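Local coordinates for cerato-platanin-like protein (Moniliophthora perniciosa, PDB 3SUL) that is of unknown function but belongs to the cerato-platanins, a family of small secreted fungal proteins, at residues A[55-67]-A[72-84]. Residues are numbered along the deposited sequence; the frame is centred on the assembly and turned at random.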
loop_
_atom_site.group_PDB
_atom_site.type_symbol
_atom_site.label_atom_id
_atom_site.label_comp_id
_atom_site.label_asym_id
_atom_site.label_seq_id
_atom_site.Cartn_x
_atom_site.Cartn_y
_atom_site.Cartn_z
ATOM N N TRP A 55 8.730 -12.572 -2.126
ATOM C CA TRP A 55 8.450 -12.673 -3.529
ATOM C C TRP A 55 7.285 -13.583 -3.854
ATOM O O TRP A 55 7.170 -14.705 -3.319
ATOM C CB TRP A 55 9.717 -13.092 -4.294
ATOM C CG TRP A 55 9.462 -13.153 -5.734
ATOM C CD1 TRP A 55 9.448 -12.092 -6.608
ATOM C CD2 TRP A 55 9.065 -14.306 -6.460
ATOM N NE1 TRP A 55 9.132 -12.554 -7.835
ATOM C CE2 TRP A 55 8.873 -13.907 -7.777
ATOM C CE3 TRP A 55 8.899 -15.676 -6.122
ATOM C CZ2 TRP A 55 8.480 -14.793 -8.760
ATOM C CZ3 TRP A 55 8.498 -16.582 -7.105
ATOM C CH2 TRP A 55 8.289 -16.124 -8.427
ATOM N N ASN A 56 6.378 -13.095 -4.717
ATOM C CA ASN A 56 5.257 -13.888 -5.207
ATOM C C ASN A 56 4.226 -14.315 -4.138
ATOM O O ASN A 56 3.472 -15.273 -4.370
ATOM C CB ASN A 56 5.655 -14.994 -6.213
ATOM C CG ASN A 56 4.519 -15.490 -6.987
ATOM O OD1 ASN A 56 3.742 -14.701 -7.605
ATOM N ND2 ASN A 56 4.381 -16.791 -7.022
ATOM N N SER A 57 4.216 -13.553 -3.055
ATOM C CA SER A 57 3.247 -13.648 -1.926
ATOM C C SER A 57 1.866 -13.751 -2.494
ATOM O O SER A 57 1.481 -13.025 -3.435
ATOM C CB SER A 57 3.423 -12.500 -0.960
ATOM O OG SER A 57 2.405 -12.551 0.035
ATOM N N GLU A 58 1.117 -14.732 -2.000
ATOM C CA GLU A 58 -0.254 -14.845 -2.379
ATOM C C GLU A 58 -1.056 -13.573 -2.011
ATOM O O GLU A 58 -2.132 -13.326 -2.578
ATOM C CB GLU A 58 -0.823 -16.111 -1.748
ATOM C CG GLU A 58 -1.965 -16.746 -2.585
ATOM C CD GLU A 58 -1.578 -17.537 -3.848
ATOM O OE1 GLU A 58 -0.384 -17.877 -4.099
ATOM O OE2 GLU A 58 -2.538 -17.775 -4.646
ATOM N N SER A 59 -0.496 -12.767 -1.144
ATOM C CA SER A 59 -1.065 -11.480 -0.722
ATOM C C SER A 59 -0.642 -10.335 -1.675
ATOM O O SER A 59 -1.052 -9.200 -1.488
ATOM C CB SER A 59 -0.598 -11.107 0.692
ATOM O OG SER A 59 -1.339 -11.802 1.708
ATOM N N CYS A 60 0.250 -10.615 -2.622
ATOM C CA CYS A 60 0.701 -9.566 -3.549
ATOM C C CYS A 60 -0.503 -9.080 -4.332
ATOM O O CYS A 60 -1.299 -9.875 -4.867
ATOM C CB CYS A 60 1.662 -10.153 -4.589
ATOM S SG CYS A 60 3.292 -10.107 -3.918
ATOM N N GLY A 61 -0.636 -7.749 -4.439
ATOM C CA GLY A 61 -1.780 -7.290 -5.184
ATOM C C GLY A 61 -3.102 -7.329 -4.453
ATOM O O GLY A 61 -4.153 -7.171 -5.080
ATOM N N THR A 62 -3.069 -7.560 -3.168
ATOM C CA THR A 62 -4.338 -7.488 -2.423
ATOM C C THR A 62 -4.628 -6.068 -2.057
ATOM O O THR A 62 -3.767 -5.222 -1.963
ATOM C CB THR A 62 -4.278 -8.346 -1.144
ATOM O OG1 THR A 62 -3.051 -8.119 -0.449
ATOM C CG2 THR A 62 -4.391 -9.723 -1.585
ATOM N N CYS A 63 -5.870 -5.854 -1.751
ATOM C CA CYS A 63 -6.390 -4.503 -1.546
ATOM C C CYS A 63 -6.857 -4.315 -0.071
ATOM O O CYS A 63 -7.634 -5.122 0.452
ATOM C CB CYS A 63 -7.491 -4.342 -2.517
ATOM S SG CYS A 63 -8.383 -2.756 -2.409
ATOM N N TYR A 64 -6.416 -3.238 0.536
ATOM C CA TYR A 64 -6.780 -2.985 1.921
ATOM C C TYR A 64 -7.529 -1.690 2.003
ATOM O O TYR A 64 -7.141 -0.672 1.378
ATOM C CB TYR A 64 -5.573 -2.905 2.835
ATOM C CG TYR A 64 -4.915 -4.242 2.824
ATOM C CD1 TYR A 64 -5.199 -5.237 3.810
ATOM C CD2 TYR A 64 -4.053 -4.549 1.788
ATOM C CE1 TYR A 64 -4.581 -6.499 3.737
ATOM C CE2 TYR A 64 -3.457 -5.778 1.712
ATOM C CZ TYR A 64 -3.703 -6.749 2.673
ATOM O OH TYR A 64 -3.029 -7.971 2.486
ATOM N N GLN A 65 -8.641 -1.748 2.711
ATOM C CA GLN A 65 -9.330 -0.517 2.963
ATOM C C GLN A 65 -8.810 -0.123 4.324
ATOM O O GLN A 65 -8.948 -0.889 5.293
ATOM C CB GLN A 65 -10.810 -0.842 2.888
ATOM C CG GLN A 65 -11.661 0.245 3.322
ATOM C CD GLN A 65 -13.022 -0.285 3.803
ATOM O OE1 GLN A 65 -13.804 -0.759 3.013
ATOM N NE2 GLN A 65 -13.258 -0.246 5.112
ATOM N N ILE A 66 -8.186 1.072 4.410
ATOM C CA ILE A 66 -7.471 1.513 5.623
ATOM C C ILE A 66 -8.074 2.796 6.123
ATOM O O ILE A 66 -8.207 3.745 5.371
ATOM C CB ILE A 66 -6.036 1.813 5.353
ATOM C CG1 ILE A 66 -5.365 0.631 4.651
ATOM C CG2 ILE A 66 -5.346 2.333 6.662
ATOM C CD1 ILE A 66 -3.855 0.794 4.437
ATOM N N THR A 67 -8.373 2.841 7.416
ATOM C CA THR A 67 -9.022 3.994 8.041
ATOM C C THR A 67 -8.224 4.516 9.241
ATOM O O THR A 67 -7.677 3.758 9.974
ATOM C CB THR A 67 -10.486 3.645 8.462
ATOM O OG1 THR A 67 -11.206 3.094 7.346
ATOM C CG2 THR A 67 -11.184 4.866 9.088
ATOM N N GLY A 72 -10.993 9.931 10.427
ATOM C CA GLY A 72 -12.081 9.098 10.046
ATOM C C GLY A 72 -12.009 8.815 8.546
ATOM O O GLY A 72 -12.940 8.357 7.999
ATOM N N LYS A 73 -10.892 9.141 7.890
ATOM C CA LYS A 73 -10.827 9.039 6.456
ATOM C C LYS A 73 -10.394 7.618 6.082
ATOM O O LYS A 73 -9.778 6.946 6.848
ATOM C CB LYS A 73 -9.799 10.072 5.944
ATOM C CG LYS A 73 -10.388 11.421 5.885
ATOM C CD LYS A 73 -9.460 12.369 5.175
ATOM C CE LYS A 73 -9.481 12.300 3.658
ATOM N NZ LYS A 73 -8.473 13.367 3.154
ATOM N N THR A 74 -10.791 7.207 4.903
ATOM C CA THR A 74 -10.434 5.913 4.424
ATOM C C THR A 74 -9.689 5.996 3.126
ATOM O O THR A 74 -10.059 6.778 2.216
ATOM C CB THR A 74 -11.717 5.072 4.293
ATOM O OG1 THR A 74 -12.322 4.962 5.575
ATOM C CG2 THR A 74 -11.370 3.678 3.740
ATOM N N ILE A 75 -8.653 5.156 3.004
ATOM C CA ILE A 75 -8.024 4.985 1.715
ATOM C C ILE A 75 -7.973 3.507 1.357
ATOM O O ILE A 75 -8.274 2.648 2.209
ATOM C CB ILE A 75 -6.611 5.532 1.691
ATOM C CG1 ILE A 75 -5.743 4.845 2.718
ATOM C CG2 ILE A 75 -6.613 7.048 2.043
ATOM C CD1 ILE A 75 -4.209 5.034 2.541
ATOM N N HIS A 76 -7.706 3.228 0.062
ATOM C CA HIS A 76 -7.427 1.885 -0.397
ATOM C C HIS A 76 -5.976 1.757 -0.807
ATOM O O HIS A 76 -5.411 2.610 -1.487
ATOM C CB HIS A 76 -8.353 1.528 -1.520
ATOM C CG HIS A 76 -9.768 1.379 -1.071
ATOM N ND1 HIS A 76 -10.647 2.445 -0.990
ATOM C CD2 HIS A 76 -10.463 0.281 -0.679
ATOM C CE1 HIS A 76 -11.821 1.997 -0.564
ATOM N NE2 HIS A 76 -11.731 0.690 -0.354
ATOM N N VAL A 77 -5.337 0.728 -0.328
ATOM C CA VAL A 77 -3.936 0.480 -0.643
ATOM C C VAL A 77 -3.784 -0.911 -1.211
ATOM O O VAL A 77 -4.339 -1.887 -0.695
ATOM C CB VAL A 77 -3.062 0.719 0.641
ATOM C CG1 VAL A 77 -1.609 0.341 0.350
ATOM C CG2 VAL A 77 -3.206 2.211 1.038
ATOM N N VAL A 78 -2.991 -1.019 -2.278
ATOM C CA VAL A 78 -2.673 -2.323 -2.858
ATOM C C VAL A 78 -1.342 -2.712 -2.266
ATOM O O VAL A 78 -0.353 -1.943 -2.333
ATOM C CB VAL A 78 -2.511 -2.259 -4.342
ATOM C CG1 VAL A 78 -2.112 -3.659 -4.906
ATOM C CG2 VAL A 78 -3.833 -1.871 -4.902
ATOM N N GLY A 79 -1.343 -3.895 -1.688
ATOM C CA GLY A 79 -0.098 -4.428 -1.021
ATOM C C GLY A 79 0.818 -4.897 -2.154
ATOM O O GLY A 79 0.415 -5.670 -3.013
ATOM N N VAL A 80 2.057 -4.379 -2.187
ATOM C CA VAL A 80 2.937 -4.763 -3.286
ATOM C C VAL A 80 4.317 -5.079 -2.772
ATOM O O VAL A 80 5.173 -5.413 -3.560
ATOM C CB VAL A 80 3.078 -3.650 -4.337
ATOM C CG1 VAL A 80 1.719 -3.266 -4.886
ATOM C CG2 VAL A 80 3.732 -2.406 -3.750
ATOM N N ASP A 81 4.546 -4.896 -1.472
ATOM C CA ASP A 81 5.887 -5.148 -0.962
ATOM C C ASP A 81 5.826 -5.615 0.502
ATOM O O ASP A 81 4.827 -5.527 1.165
ATOM C CB ASP A 81 6.805 -3.924 -1.123
ATOM C CG ASP A 81 8.276 -4.323 -1.125
ATOM O OD1 ASP A 81 8.535 -5.554 -1.166
ATOM O OD2 ASP A 81 9.106 -3.423 -1.088
ATOM N N VAL A 82 6.939 -6.103 0.987
ATOM C CA VAL A 82 7.046 -6.572 2.366
ATOM C C VAL A 82 7.111 -5.368 3.291
ATOM O O VAL A 82 7.905 -4.426 3.090
ATOM C CB VAL A 82 8.335 -7.418 2.482
ATOM C CG1 VAL A 82 8.544 -7.898 3.974
ATOM C CG2 VAL A 82 8.235 -8.604 1.587
ATOM N N ALA A 83 6.237 -5.347 4.316
ATOM C CA ALA A 83 6.466 -4.394 5.420
ATOM C C ALA A 83 6.744 -5.244 6.630
ATOM O O ALA A 83 6.237 -6.367 6.721
ATOM C CB ALA A 83 5.300 -3.477 5.679
ATOM N N GLY A 84 7.590 -4.716 7.511
ATOM C CA GLY A 84 7.865 -5.379 8.793
ATOM C C GLY A 84 6.651 -5.309 9.692
ATOM O O GLY A 84 6.180 -6.318 10.259
HETATM O O HOH W 1 -13.779 -0.864 0.442
#
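Tyr64 and Val77 satisfy each other's backbone N and O through a pair of bonds, Tyr64 N donating to Val77 O and Val77 N returning to Tyr64 O at 2.9 Å. Ile66 and Ile75 repeat this exchange, Ile66 N reaching Ile75 O almost straight, with 177° at the hydrogen. Two more backbone bonds reach the type II turn from Ser59 to Thr62, where Gly79 N gives to Thr62 O and Gly79 O accepts from Gly61 N at 2.7 Å. The axes of strands 63-67 and 73-80 run 156° apart in their N-to-C directions, as in an antiparallel hairpin, here within the double-psi beta barrel of the cerato-platanin family; Cys63 and Gln65 turn their own backbone bonds to strand 107-115. At the non-hydrogen-bonded pair Thr67 and Thr74, the hydroxyls bond to each other, OG1 to OG1 at 2.8 Å. Gln65 and His76 lie alongside, amide and ring planes 86° apart, and one water joins them, 2.6 Å from Gln65 OE1 and in the ring plane beside His76 NE2. With an alanine here in place of His76, the water would probably lose its ring partner, and Gln65 CB, which NE2 of His76 approaches obliquely to 3.7 Å, would be left uncovered on that flank. On the other face, Ile66 CD1 lies 3.7 Å from Val77 CG2, and Tyr64 OH is hydrogen-bonded to Thr51 OG1.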